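Local coordinates for CHIR AB1 (Gallus gallus, PDB 2VSD), which probably binds the Fc region of chicken antibody as a classical-type avian Fc receptor, this fragment being its immunoglobulin domain, at residues Cys26-Asn40 with Glu66-Ser78. Sequence-based numbering, arbitrary orientation.
Sequences CHLPRMAAWVQLWLN and EDAGTYQCRYQVS. With NAG (2-acetamido-2-deoxy-beta-D-glucopyranose), chain B.
The disulfide Cys26 SG–Cys73 SG, 2.1 Å long, marks the core of this immunoglobulin fold: it ties strand 21-27 of one sheet to strand 69-78 of the other, where 69-78 also pairs antiparallel with strand 33-39. Packing is tight on the face carrying Val35, Leu37, Leu39, Tyr71, Cys73 and Tyr75. Leu28 lays CD2 over one face of the Tyr75 ring, 3.8 Å from its centroid, while Met31 SD meets the ring edge in a Met-aromatic contact. Tyr75 OH is hydrogen-bonded to the backbone O of Pro4. Farther along, Leu39 CD1 covers a face of Tyr71, and Leu37 CD2 comes obliquely to Tyr71 CD2 at 3.7 Å. Tyr71 OH donates to a lone pair of Asp67 O, 2.7 Å away, the tyrosine corner of such domains. A phenylalanine in place of Tyr71 would probably keep the leucine packing but leave Asp67 O without its tyrosine donor.

The other face, with Trp34, Gln36, Trp38, Gln72, Arg74 and Gln76, is more polar; the second subunit covers part of it, packing its own Gln76 and Trp34 on Trp34 and Gln76, while Trp38, Gln72 and Arg74 stay partly exposed. Gln36 OE1 accepts two bonds: Arg74 NH1 at 2.8 Å, with OE1 near the guanidinium plane, and Trp38 NE1, which lies above the amide plane. Arg74 runs alongside Gln36, its chain extended after CG turns away from the backbone N (chi1 -177°); its NH1 also forms a salt bridge with Asp46 of the second subunit. A water links Gln76 OE1 to Gln36 NE2, weakly at the latter. At the glycosylated end, Asn40 ND2 carries the sugar, whose N2 donates to Glu66 O, while Asn40 OD1 takes the N-H of Thr70 N almost straight, at 2.9 Å and 172°.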
loop_
_atom_site.group_PDB
_atom_site.type_symbol
_atom_site.label_atom_id
_atom_site.label_comp_id
_atom_site.label_asym_id
_atom_site.label_seq_id
_atom_site.Cartn_x
_atom_site.Cartn_y
_atom_site.Cartn_z
ATOM N N CYS A 26 2.161 15.069 -4.289
ATOM C CA CYS A 26 2.860 14.090 -5.105
ATOM C C CYS A 26 2.566 14.429 -6.548
ATOM O O CYS A 26 1.400 14.357 -6.984
ATOM C CB CYS A 26 2.404 12.654 -4.807
ATOM S SG CYS A 26 3.375 11.369 -5.671
ATOM N N HIS A 27 3.618 14.794 -7.268
ATOM C CA HIS A 27 3.495 15.226 -8.675
ATOM C C HIS A 27 3.726 14.083 -9.628
ATOM O O HIS A 27 4.748 13.420 -9.562
ATOM C CB HIS A 27 4.523 16.313 -8.981
ATOM C CG HIS A 27 4.349 17.547 -8.157
ATOM N ND1 HIS A 27 5.023 17.754 -6.970
ATOM C CD2 HIS A 27 3.575 18.643 -8.348
ATOM C CE1 HIS A 27 4.670 18.921 -6.461
ATOM N NE2 HIS A 27 3.796 19.484 -7.280
ATOM N N LEU A 28 2.777 13.862 -10.533
ATOM C CA LEU A 28 2.951 12.809 -11.530
ATOM C C LEU A 28 2.227 13.151 -12.835
ATOM O O LEU A 28 1.579 14.192 -12.907
ATOM C CB LEU A 28 2.594 11.409 -10.980
ATOM C CG LEU A 28 1.449 10.862 -10.090
ATOM C CD1 LEU A 28 0.802 11.850 -9.109
ATOM C CD2 LEU A 28 0.381 10.062 -10.867
ATOM N N PRO A 29 2.356 12.289 -13.868
ATOM C CA PRO A 29 1.692 12.586 -15.147
ATOM C C PRO A 29 0.162 12.593 -15.104
ATOM O O PRO A 29 -0.452 12.060 -14.167
ATOM C CB PRO A 29 2.190 11.472 -16.078
ATOM C CG PRO A 29 3.441 10.950 -15.438
ATOM C CD PRO A 29 3.136 11.044 -13.951
ATOM N N ARG A 30 -0.445 13.179 -16.140
ATOM C CA ARG A 30 -1.904 13.256 -16.250
ATOM C C ARG A 30 -2.491 11.940 -16.760
ATOM O O ARG A 30 -3.069 11.869 -17.863
ATOM C CB ARG A 30 -2.317 14.408 -17.167
ATOM C CG ARG A 30 -2.034 15.792 -16.601
ATOM C CD ARG A 30 -2.682 16.833 -17.486
ATOM N NE ARG A 30 -2.129 18.167 -17.288
ATOM C CZ ARG A 30 -2.702 19.118 -16.555
ATOM N NH1 ARG A 30 -3.854 18.887 -15.929
ATOM N NH2 ARG A 30 -2.122 20.309 -16.448
ATOM N N MET A 31 -2.298 10.891 -15.964
ATOM C CA MET A 31 -2.979 9.605 -16.142
ATOM C C MET A 31 -3.752 9.306 -14.861
ATOM O O MET A 31 -3.360 9.757 -13.792
ATOM C CB MET A 31 -1.961 8.494 -16.399
ATOM C CG MET A 31 -0.868 8.371 -15.331
ATOM S SD MET A 31 0.342 7.103 -15.712
ATOM C CE MET A 31 1.426 7.937 -16.878
ATOM N N ALA A 32 -4.849 8.567 -14.958
ATOM C CA ALA A 32 -5.554 8.092 -13.761
ATOM C C ALA A 32 -4.628 7.122 -13.011
ATOM O O ALA A 32 -3.980 6.272 -13.615
ATOM C CB ALA A 32 -6.892 7.413 -14.134
ATOM N N ALA A 33 -4.531 7.271 -11.698
ATOM C CA ALA A 33 -3.599 6.426 -10.939
ATOM C C ALA A 33 -3.932 6.400 -9.449
ATOM O O ALA A 33 -4.550 7.325 -8.922
ATOM C CB ALA A 33 -2.156 6.873 -11.160
ATOM N N TRP A 34 -3.554 5.313 -8.797
ATOM C CA TRP A 34 -3.608 5.205 -7.333
ATOM C C TRP A 34 -2.296 5.754 -6.817
ATOM O O TRP A 34 -1.253 5.348 -7.282
ATOM C CB TRP A 34 -3.810 3.737 -6.899
ATOM C CG TRP A 34 -5.259 3.394 -6.865
ATOM C CD1 TRP A 34 -5.973 2.696 -7.817
ATOM C CD2 TRP A 34 -6.203 3.778 -5.862
ATOM N NE1 TRP A 34 -7.285 2.600 -7.436
ATOM C CE2 TRP A 34 -7.465 3.280 -6.263
ATOM C CE3 TRP A 34 -6.103 4.465 -4.649
ATOM C CZ2 TRP A 34 -8.596 3.435 -5.495
ATOM C CZ3 TRP A 34 -7.241 4.639 -3.889
ATOM C CH2 TRP A 34 -8.474 4.124 -4.312
ATOM N N VAL A 35 -2.357 6.704 -5.887
ATOM C CA VAL A 35 -1.123 7.328 -5.402
ATOM C C VAL A 35 -0.932 6.918 -3.946
ATOM O O VAL A 35 -1.903 6.903 -3.193
ATOM C CB VAL A 35 -1.190 8.846 -5.523
ATOM C CG1 VAL A 35 0.162 9.469 -5.177
ATOM C CG2 VAL A 35 -1.615 9.251 -6.950
ATOM N N GLN A 36 0.298 6.570 -3.571
ATOM C CA GLN A 36 0.575 6.155 -2.193
ATOM C C GLN A 36 1.527 7.119 -1.488
ATOM O O GLN A 36 2.526 7.549 -2.090
ATOM C CB GLN A 36 1.249 4.808 -2.216
ATOM C CG GLN A 36 0.375 3.730 -2.852
ATOM C CD GLN A 36 1.022 2.367 -2.900
ATOM O OE1 GLN A 36 2.251 2.224 -2.822
ATOM N NE2 GLN A 36 0.182 1.329 -3.074
ATOM N N LEU A 37 1.271 7.386 -0.212
ATOM C CA LEU A 37 2.234 8.107 0.590
ATOM C C LEU A 37 2.822 7.130 1.595
ATOM O O LEU A 37 2.075 6.531 2.373
ATOM C CB LEU A 37 1.589 9.295 1.328
ATOM C CG LEU A 37 2.587 10.192 2.104
ATOM C CD1 LEU A 37 3.427 11.080 1.149
ATOM C CD2 LEU A 37 1.805 11.064 3.070
ATOM N N TRP A 38 4.151 7.067 1.616
ATOM C CA TRP A 38 4.914 6.134 2.449
ATOM C C TRP A 38 5.681 6.938 3.470
ATOM O O TRP A 38 6.200 8.035 3.150
ATOM C CB TRP A 38 5.928 5.387 1.597
ATOM C CG TRP A 38 5.272 4.371 0.724
ATOM C CD1 TRP A 38 4.418 4.614 -0.318
ATOM C CD2 TRP A 38 5.401 2.952 0.833
ATOM N NE1 TRP A 38 4.027 3.401 -0.895
ATOM C CE2 TRP A 38 4.607 2.375 -0.197
ATOM C CE3 TRP A 38 6.132 2.105 1.687
ATOM C CZ2 TRP A 38 4.489 0.987 -0.377
ATOM C CZ3 TRP A 38 6.036 0.715 1.506
ATOM C CH2 TRP A 38 5.210 0.166 0.467
ATOM N N LEU A 39 5.736 6.408 4.691
ATOM C CA LEU A 39 6.487 7.041 5.792
ATOM C C LEU A 39 7.471 6.015 6.358
ATOM O O LEU A 39 7.038 4.920 6.776
ATOM C CB LEU A 39 5.512 7.548 6.885
ATOM C CG LEU A 39 6.139 7.971 8.227
ATOM C CD1 LEU A 39 7.246 9.056 8.013
ATOM C CD2 LEU A 39 5.095 8.495 9.219
ATOM N N ASN A 40 8.779 6.337 6.343
ATOM C CA ASN A 40 9.803 5.426 6.890
ATOM C C ASN A 40 9.716 4.035 6.250
ATOM O O ASN A 40 9.949 2.996 6.911
ATOM C CB ASN A 40 9.686 5.287 8.417
ATOM C CG ASN A 40 9.924 6.590 9.162
ATOM O OD1 ASN A 40 10.335 7.608 8.581
ATOM N ND2 ASN A 40 9.600 6.555 10.474
ATOM N N GLU A 66 5.482 10.709 16.154
ATOM C CA GLU A 66 5.747 9.683 15.144
ATOM C C GLU A 66 5.401 10.110 13.721
ATOM O O GLU A 66 5.692 9.386 12.766
ATOM C CB GLU A 66 5.119 8.329 15.524
ATOM C CG GLU A 66 5.702 7.796 16.872
ATOM C CD GLU A 66 5.105 6.456 17.266
ATOM O OE1 GLU A 66 4.061 6.082 16.693
ATOM O OE2 GLU A 66 5.679 5.788 18.163
ATOM N N ASP A 67 4.822 11.307 13.585
ATOM C CA ASP A 67 4.572 11.891 12.267
ATOM C C ASP A 67 5.862 12.354 11.602
ATOM O O ASP A 67 5.913 12.485 10.405
ATOM C CB ASP A 67 3.583 13.084 12.332
ATOM C CG ASP A 67 2.157 12.641 12.556
ATOM O OD1 ASP A 67 1.735 11.649 11.925
ATOM O OD2 ASP A 67 1.457 13.286 13.360
ATOM N N ALA A 68 6.900 12.579 12.393
ATOM C CA ALA A 68 8.193 12.979 11.851
ATOM C C ALA A 68 8.768 11.843 11.001
ATOM O O ALA A 68 8.428 10.687 11.199
ATOM C CB ALA A 68 9.149 13.317 13.008
ATOM N N GLY A 69 9.613 12.161 10.029
ATOM C CA GLY A 69 10.336 11.074 9.361
ATOM C C GLY A 69 10.428 11.249 7.868
ATOM O O GLY A 69 10.266 12.363 7.337
ATOM N N THR A 70 10.676 10.136 7.184
ATOM C CA THR A 70 10.995 10.205 5.757
ATOM C C THR A 70 9.782 9.857 4.911
ATOM O O THR A 70 9.310 8.707 4.933
ATOM C CB THR A 70 12.137 9.268 5.405
ATOM O OG1 THR A 70 13.215 9.520 6.291
ATOM C CG2 THR A 70 12.594 9.524 3.931
ATOM N N TYR A 71 9.261 10.863 4.217
ATOM C CA TYR A 71 8.111 10.687 3.324
ATOM C C TYR A 71 8.508 10.461 1.868
ATOM O O TYR A 71 9.410 11.116 1.347
ATOM C CB TYR A 71 7.147 11.862 3.416
ATOM C CG TYR A 71 6.363 11.868 4.719
ATOM C CD1 TYR A 71 6.895 12.477 5.873
ATOM C CD2 TYR A 71 5.116 11.247 4.802
ATOM C CE1 TYR A 71 6.183 12.498 7.074
ATOM C CE2 TYR A 71 4.396 11.240 6.031
ATOM C CZ TYR A 71 4.946 11.871 7.138
ATOM O OH TYR A 71 4.260 11.862 8.338
ATOM N N GLN A 72 7.805 9.539 1.221
ATOM C CA GLN A 72 7.990 9.272 -0.207
ATOM C C GLN A 72 6.658 9.001 -0.837
ATOM O O GLN A 72 5.709 8.618 -0.134
ATOM C CB GLN A 72 8.883 8.055 -0.406
ATOM C CG GLN A 72 10.325 8.291 -0.061
ATOM C CD GLN A 72 11.094 7.001 -0.002
ATOM O OE1 GLN A 72 10.861 6.172 0.876
ATOM N NE2 GLN A 72 11.990 6.796 -0.963
ATOM N N CYS A 73 6.570 9.143 -2.162
ATOM C CA CYS A 73 5.336 8.743 -2.844
ATOM C C CYS A 73 5.630 7.836 -4.043
ATOM O O CYS A 73 6.753 7.853 -4.571
ATOM C CB CYS A 73 4.434 9.953 -3.192
ATOM S SG CYS A 73 5.039 11.068 -4.498
ATOM N N ARG A 74 4.622 7.032 -4.402
ATOM C CA ARG A 74 4.701 5.966 -5.397
ATOM C C ARG A 74 3.347 6.002 -6.087
ATOM O O ARG A 74 2.331 6.299 -5.448
ATOM C CB ARG A 74 4.838 4.653 -4.616
ATOM C CG ARG A 74 5.016 3.402 -5.362
ATOM C CD ARG A 74 5.380 2.374 -4.346
ATOM N NE ARG A 74 5.554 1.045 -4.906
ATOM C CZ ARG A 74 4.791 -0.003 -4.644
ATOM N NH1 ARG A 74 3.727 0.079 -3.845
ATOM N NH2 ARG A 74 5.083 -1.150 -5.236
ATOM N N TYR A 75 3.281 5.688 -7.376
ATOM C CA TYR A 75 1.956 5.569 -8.014
ATOM C C TYR A 75 1.876 4.338 -8.901
ATOM O O TYR A 75 2.912 3.801 -9.279
ATOM C CB TYR A 75 1.530 6.841 -8.760
ATOM C CG TYR A 75 2.345 7.167 -9.984
ATOM C CD1 TYR A 75 3.563 7.845 -9.875
ATOM C CD2 TYR A 75 1.882 6.838 -11.261
ATOM C CE1 TYR A 75 4.328 8.161 -11.007
ATOM C CE2 TYR A 75 2.638 7.146 -12.405
ATOM C CZ TYR A 75 3.863 7.804 -12.269
ATOM O OH TYR A 75 4.635 8.134 -13.383
ATOM N N GLN A 76 0.638 3.891 -9.146
ATOM C CA GLN A 76 0.355 2.615 -9.800
ATOM C C GLN A 76 -0.856 2.710 -10.707
ATOM O O GLN A 76 -1.844 3.398 -10.415
ATOM C CB GLN A 76 0.087 1.497 -8.766
ATOM C CG GLN A 76 1.184 1.250 -7.754
ATOM C CD GLN A 76 0.913 0.012 -6.901
ATOM O OE1 GLN A 76 -0.213 -0.204 -6.432
ATOM N NE2 GLN A 76 1.941 -0.803 -6.709
ATOM N N VAL A 77 -0.768 1.981 -11.817
ATOM C CA VAL A 77 -1.880 1.839 -12.742
ATOM C C VAL A 77 -2.066 0.352 -13.060
ATOM O O VAL A 77 -1.139 -0.430 -12.926
ATOM C CB VAL A 77 -1.643 2.633 -14.061
ATOM C CG1 VAL A 77 -1.592 4.122 -13.769
ATOM C CG2 VAL A 77 -0.369 2.164 -14.753
ATOM N N SER A 78 -3.267 -0.024 -13.489
ATOM C CA SER A 78 -3.537 -1.442 -13.793
ATOM C C SER A 78 -3.663 -1.752 -15.291
ATOM O O SER A 78 -3.862 -2.911 -15.670
ATOM C CB SER A 78 -4.779 -1.937 -13.044
ATOM O OG SER A 78 -5.883 -1.131 -13.338
HETATM C C1 NAG B . 9.777 7.712 11.333
HETATM C C2 NAG B . 8.970 7.410 12.604
HETATM C C3 NAG B . 9.223 8.414 13.754
HETATM C C4 NAG B . 10.715 8.743 13.890
HETATM C C5 NAG B . 11.330 9.012 12.504
HETATM C C6 NAG B . 12.841 9.306 12.503
HETATM C C7 NAG B . 6.859 6.187 12.159
HETATM C C8 NAG B . 7.653 4.953 12.017
HETATM N N2 NAG B . 7.520 7.343 12.355
HETATM O O3 NAG B . 8.689 7.867 14.963
HETATM O O4 NAG B . 10.976 9.932 14.620
HETATM O O5 NAG B . 11.130 7.879 11.666
HETATM O O6 NAG B . 13.508 8.242 13.184
HETATM O O7 NAG B . 5.616 6.073 12.018
HETATM O O HOH W 1 -0.377 -1.572 -4.196
HETATM O O HOH W 2 13.318 8.196 9.097
#